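Local structure of uncharacterized protein (Exiguobacterium sibiricum, 3B77) at residues G128-L139 against W170-N179. The protein is of unknown function but carries a bacterial pleckstrin homology domain followed by a helical region that probably drives its oligomerisation. Residues are numbered along the deposited sequence; the frame is centred on the assembly and turned at random.
Sequences GQKMLEFANSSL and WLQGHYYKWN
Trp170 turns its CG away from its own backbone N (chi1 178°), which carries the indole across to helix 128-139, whereas Trp178, its CG anti to the carbonyl carbon (chi1 -51°), lays one ring face against selenomethionine Met131. Trp170 NE1 donates to Ala135 O at 2.8 Å. The acceptor lies in the indole plane, but the donor stands above the carbonyl plane, on the face opposite Leu139 N, which makes the helical bond; one carbonyl oxygen of a buried residue serves two donors. Tryptophan suits this place because it brings a polar N-H on a broad apolar ring, and Leu139 CD1 packs 3.6 Å from Trp170 CD1. Alanine is small enough to let His174 come close: Ala135 CB sits over the imidazole face, 3.4 Å from His174 ND1. His174 ND1 accepts from Trp178 NE1 at 3.1 Å, a bond that helps hold both rings in place and is consistent with an unprotonated ND1. Over the six-membered ring of Trp178 stands Met131 CB in a CH-pi contact, with SE more distant above the same face. Gly128, lacking a side chain, lets the backbones close in, its CA 4.5 Å from Trp178 CA. Leu132 packs CG on Trp178 CB and sets CD2 against His174 O; nearer the solvent, a water bridges Asn136 OD1 and Leu171 O. The segments run antiparallel (171°, axes 9.4 Å at closest approach), joining helices 108-146 and 156-178 as a hairpin that projects from the beta-sheets. Helix 156-178 of a second subunit sets Phe168 edge-to-face with His174, and helix 108-146 of a third packs Phe134 on Leu171, consistent with oligomerisation.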
loop_
_atom_site.group_PDB
_atom_site.type_symbol
_atom_site.label_atom_id
_atom_site.label_comp_id
_atom_site.label_asym_id
_atom_site.label_seq_id
_atom_site.Cartn_x
_atom_site.Cartn_y
_atom_site.Cartn_z
ATOM N N GLY A 128 -26.053 -31.151 8.239
ATOM C CA GLY A 128 -26.499 -30.096 7.365
ATOM C C GLY A 128 -25.795 -28.783 7.618
ATOM O O GLY A 128 -25.471 -28.058 6.666
ATOM N N GLN A 129 -25.563 -28.449 8.886
ATOM C CA GLN A 129 -24.863 -27.205 9.194
ATOM C C GLN A 129 -23.453 -27.226 8.639
ATOM O O GLN A 129 -22.943 -26.184 8.208
ATOM C CB GLN A 129 -24.870 -26.882 10.717
ATOM C CG GLN A 129 -26.233 -26.309 11.224
ATOM C CD GLN A 129 -26.764 -25.129 10.349
ATOM O OE1 GLN A 129 -26.204 -24.017 10.357
ATOM N NE2 GLN A 129 -27.839 -25.396 9.571
ATOM N N LYS A 130 -22.823 -28.406 8.640
ATOM C CA LYS A 130 -21.480 -28.546 8.082
ATOM C C LYS A 130 -21.506 -28.339 6.563
ATOM O O LYS A 130 -20.614 -27.729 6.006
ATOM C CB LYS A 130 -20.870 -29.920 8.440
ATOM C CG LYS A 130 -20.529 -30.160 9.938
HETATM N N MSE A 131 -22.533 -28.863 5.903
HETATM C CA MSE A 131 -22.686 -28.711 4.450
HETATM C C MSE A 131 -22.993 -27.281 4.067
HETATM O O MSE A 131 -22.480 -26.837 3.084
HETATM C CB MSE A 131 -23.784 -29.599 3.923
HETATM C CG MSE A 131 -23.557 -31.068 4.172
HETATM SE SE MSE A 131 -21.974 -31.814 3.275
HETATM C CE MSE A 131 -20.770 -32.034 4.832
ATOM N N LEU A 132 -23.789 -26.552 4.856
ATOM C CA LEU A 132 -24.020 -25.126 4.582
ATOM C C LEU A 132 -22.698 -24.367 4.537
ATOM O O LEU A 132 -22.486 -23.558 3.633
ATOM C CB LEU A 132 -24.914 -24.454 5.650
ATOM C CG LEU A 132 -26.410 -24.407 5.433
ATOM C CD1 LEU A 132 -27.039 -23.598 6.561
ATOM C CD2 LEU A 132 -26.732 -23.806 4.074
ATOM N N GLU A 133 -21.860 -24.583 5.551
ATOM C CA GLU A 133 -20.535 -23.987 5.631
ATOM C C GLU A 133 -19.727 -24.229 4.371
ATOM O O GLU A 133 -19.125 -23.305 3.829
ATOM C CB GLU A 133 -19.766 -24.548 6.827
ATOM C CG GLU A 133 -20.330 -24.150 8.242
ATOM C CD GLU A 133 -19.657 -24.929 9.407
ATOM O OE1 GLU A 133 -18.688 -25.689 9.138
ATOM O OE2 GLU A 133 -20.111 -24.788 10.588
ATOM N N PHE A 134 -19.678 -25.461 3.899
ATOM C CA PHE A 134 -18.950 -25.735 2.644
ATOM C C PHE A 134 -19.605 -25.049 1.452
ATOM O O PHE A 134 -18.922 -24.667 0.473
ATOM C CB PHE A 134 -18.887 -27.241 2.296
ATOM C CG PHE A 134 -18.224 -28.119 3.342
ATOM C CD1 PHE A 134 -17.120 -27.690 4.060
ATOM C CD2 PHE A 134 -18.686 -29.406 3.566
ATOM C CE1 PHE A 134 -16.522 -28.513 4.990
ATOM C CE2 PHE A 134 -18.085 -30.226 4.492
ATOM C CZ PHE A 134 -17.010 -29.784 5.195
ATOM N N ALA A 135 -20.937 -24.981 1.489
ATOM C CA ALA A 135 -21.718 -24.353 0.419
ATOM C C ALA A 135 -21.323 -22.873 0.282
ATOM O O ALA A 135 -21.079 -22.383 -0.855
ATOM C CB ALA A 135 -23.219 -24.511 0.673
ATOM N N ASN A 136 -21.166 -22.203 1.428
ATOM C CA ASN A 136 -20.849 -20.784 1.424
ATOM C C ASN A 136 -19.416 -20.549 1.031
ATOM O O ASN A 136 -19.115 -19.643 0.230
ATOM C CB ASN A 136 -21.140 -20.126 2.781
ATOM C CG ASN A 136 -22.642 -20.169 3.166
ATOM O OD1 ASN A 136 -23.536 -20.306 2.301
ATOM N ND2 ASN A 136 -22.921 -20.036 4.499
ATOM N N SER A 137 -18.528 -21.373 1.583
ATOM C CA SER A 137 -17.114 -21.294 1.261
ATOM C C SER A 137 -16.858 -21.537 -0.196
ATOM O O SER A 137 -15.962 -20.908 -0.761
ATOM C CB SER A 137 -16.305 -22.301 2.093
ATOM O OG SER A 137 -16.386 -21.988 3.474
ATOM N N SER A 138 -17.596 -22.475 -0.800
ATOM C CA SER A 138 -17.423 -22.738 -2.232
ATOM C C SER A 138 -17.839 -21.515 -3.032
ATOM O O SER A 138 -17.272 -21.252 -4.114
ATOM C CB SER A 138 -18.210 -23.990 -2.718
ATOM O OG SER A 138 -17.851 -25.154 -1.969
ATOM N N LEU A 139 -18.831 -20.778 -2.517
ATOM C CA LEU A 139 -19.346 -19.613 -3.244
ATOM C C LEU A 139 -18.280 -18.527 -3.311
ATOM O O LEU A 139 -17.981 -17.957 -4.375
ATOM C CB LEU A 139 -20.698 -19.127 -2.696
ATOM C CG LEU A 139 -21.324 -18.028 -3.576
ATOM C CD1 LEU A 139 -22.818 -17.931 -3.450
ATOM C CD2 LEU A 139 -20.663 -16.668 -3.293
ATOM N N TRP A 170 -27.862 -20.617 -5.684
ATOM C CA TRP A 170 -26.960 -21.389 -4.889
ATOM C C TRP A 170 -27.217 -21.075 -3.384
ATOM O O TRP A 170 -27.429 -21.968 -2.586
ATOM C CB TRP A 170 -25.532 -21.021 -5.297
ATOM C CG TRP A 170 -24.477 -21.720 -4.512
ATOM C CD1 TRP A 170 -23.989 -21.337 -3.325
ATOM C CD2 TRP A 170 -23.813 -22.945 -4.848
ATOM N NE1 TRP A 170 -23.053 -22.227 -2.881
ATOM C CE2 TRP A 170 -22.906 -23.223 -3.800
ATOM C CE3 TRP A 170 -23.895 -23.828 -5.924
ATOM C CZ2 TRP A 170 -22.106 -24.371 -3.774
ATOM C CZ3 TRP A 170 -23.080 -24.959 -5.922
ATOM C CH2 TRP A 170 -22.211 -25.230 -4.846
ATOM N N LEU A 171 -27.273 -19.812 -3.009
ATOM C CA LEU A 171 -27.433 -19.505 -1.580
ATOM C C LEU A 171 -28.755 -20.083 -1.093
ATOM O O LEU A 171 -28.848 -20.640 0.010
ATOM C CB LEU A 171 -27.383 -17.989 -1.321
ATOM C CG LEU A 171 -26.038 -17.321 -1.501
ATOM C CD1 LEU A 171 -26.050 -15.827 -1.033
ATOM C CD2 LEU A 171 -25.056 -18.078 -0.653
ATOM N N GLN A 172 -29.749 -20.011 -1.984
ATOM C CA GLN A 172 -31.090 -20.392 -1.640
ATOM C C GLN A 172 -31.279 -21.888 -1.631
ATOM O O GLN A 172 -31.840 -22.449 -0.690
ATOM C CB GLN A 172 -32.047 -19.794 -2.647
ATOM C CG GLN A 172 -33.467 -20.090 -2.274
ATOM C CD GLN A 172 -34.362 -19.931 -3.416
ATOM O OE1 GLN A 172 -34.041 -20.437 -4.520
ATOM N NE2 GLN A 172 -35.534 -19.254 -3.192
ATOM N N GLY A 173 -30.867 -22.528 -2.719
ATOM C CA GLY A 173 -30.964 -23.983 -2.840
ATOM C C GLY A 173 -30.332 -24.629 -1.632
ATOM O O GLY A 173 -30.911 -25.472 -1.019
ATOM N N HIS A 174 -29.158 -24.178 -1.256
ATOM C CA HIS A 174 -28.445 -24.769 -0.160
ATOM C C HIS A 174 -29.111 -24.494 1.181
ATOM O O HIS A 174 -29.161 -25.394 2.022
ATOM C CB HIS A 174 -26.961 -24.341 -0.174
ATOM C CG HIS A 174 -26.145 -25.042 -1.236
ATOM N ND1 HIS A 174 -25.544 -26.259 -1.020
ATOM C CD2 HIS A 174 -25.870 -24.717 -2.522
ATOM C CE1 HIS A 174 -24.919 -26.648 -2.116
ATOM N NE2 HIS A 174 -25.101 -25.730 -3.046
ATOM N N TYR A 175 -29.650 -23.282 1.359
ATOM C CA TYR A 175 -30.391 -22.940 2.565
ATOM C C TYR A 175 -31.538 -23.945 2.783
ATOM O O TYR A 175 -31.687 -24.499 3.850
ATOM C CB TYR A 175 -30.935 -21.495 2.507
ATOM C CG TYR A 175 -31.634 -21.063 3.804
ATOM C CD1 TYR A 175 -30.909 -20.686 4.914
ATOM C CD2 TYR A 175 -33.026 -21.050 3.889
ATOM C CE1 TYR A 175 -31.556 -20.313 6.102
ATOM C CE2 TYR A 175 -33.681 -20.691 5.024
ATOM C CZ TYR A 175 -32.941 -20.318 6.154
ATOM O OH TYR A 175 -33.570 -19.952 7.331
ATOM N N TYR A 176 -32.332 -24.191 1.750
ATOM C CA TYR A 176 -33.457 -25.103 1.878
ATOM C C TYR A 176 -33.068 -26.570 1.873
ATOM O O TYR A 176 -33.791 -27.409 2.402
ATOM C CB TYR A 176 -34.500 -24.826 0.801
ATOM C CG TYR A 176 -35.213 -23.502 0.992
ATOM C CD1 TYR A 176 -35.587 -23.069 2.290
ATOM C CD2 TYR A 176 -35.564 -22.687 -0.118
ATOM C CE1 TYR A 176 -36.246 -21.865 2.505
ATOM C CE2 TYR A 176 -36.249 -21.458 0.090
ATOM C CZ TYR A 176 -36.569 -21.063 1.435
ATOM O OH TYR A 176 -37.236 -19.900 1.748
ATOM N N LYS A 177 -31.933 -26.905 1.291
ATOM C CA LYS A 177 -31.491 -28.296 1.338
ATOM C C LYS A 177 -30.962 -28.725 2.699
ATOM O O LYS A 177 -31.253 -29.828 3.138
ATOM C CB LYS A 177 -30.403 -28.528 0.319
ATOM C CG LYS A 177 -30.023 -29.973 0.162
ATOM C CD LYS A 177 -29.261 -30.184 -1.141
ATOM C CE LYS A 177 -28.942 -31.656 -1.375
ATOM N NZ LYS A 177 -28.264 -31.952 -2.688
ATOM N N TRP A 178 -30.175 -27.870 3.351
ATOM C CA TRP A 178 -29.504 -28.243 4.563
ATOM C C TRP A 178 -30.214 -27.742 5.825
ATOM O O TRP A 178 -29.734 -28.003 6.915
ATOM C CB TRP A 178 -28.036 -27.778 4.540
ATOM C CG TRP A 178 -27.315 -28.192 3.317
ATOM C CD1 TRP A 178 -26.833 -27.386 2.333
ATOM C CD2 TRP A 178 -27.081 -29.527 2.882
ATOM N NE1 TRP A 178 -26.291 -28.143 1.307
ATOM C CE2 TRP A 178 -26.432 -29.460 1.626
ATOM C CE3 TRP A 178 -27.367 -30.774 3.429
ATOM C CZ2 TRP A 178 -26.023 -30.581 0.938
ATOM C CZ3 TRP A 178 -26.971 -31.894 2.743
ATOM C CH2 TRP A 178 -26.316 -31.795 1.491
ATOM N N ASN A 179 -31.311 -26.998 5.669
ATOM C CA ASN A 179 -32.243 -26.688 6.758
ATOM C C ASN A 179 -33.569 -27.323 6.399
ATOM O O ASN A 179 -34.560 -26.610 6.236
ATOM C CB ASN A 179 -32.503 -25.196 6.901
ATOM C CG ASN A 179 -31.321 -24.447 7.355
ATOM O OD1 ASN A 179 -30.898 -24.565 8.506
ATOM N ND2 ASN A 179 -30.812 -23.600 6.480
HETATM O O HOH W 1 -26.553 -20.743 2.274
#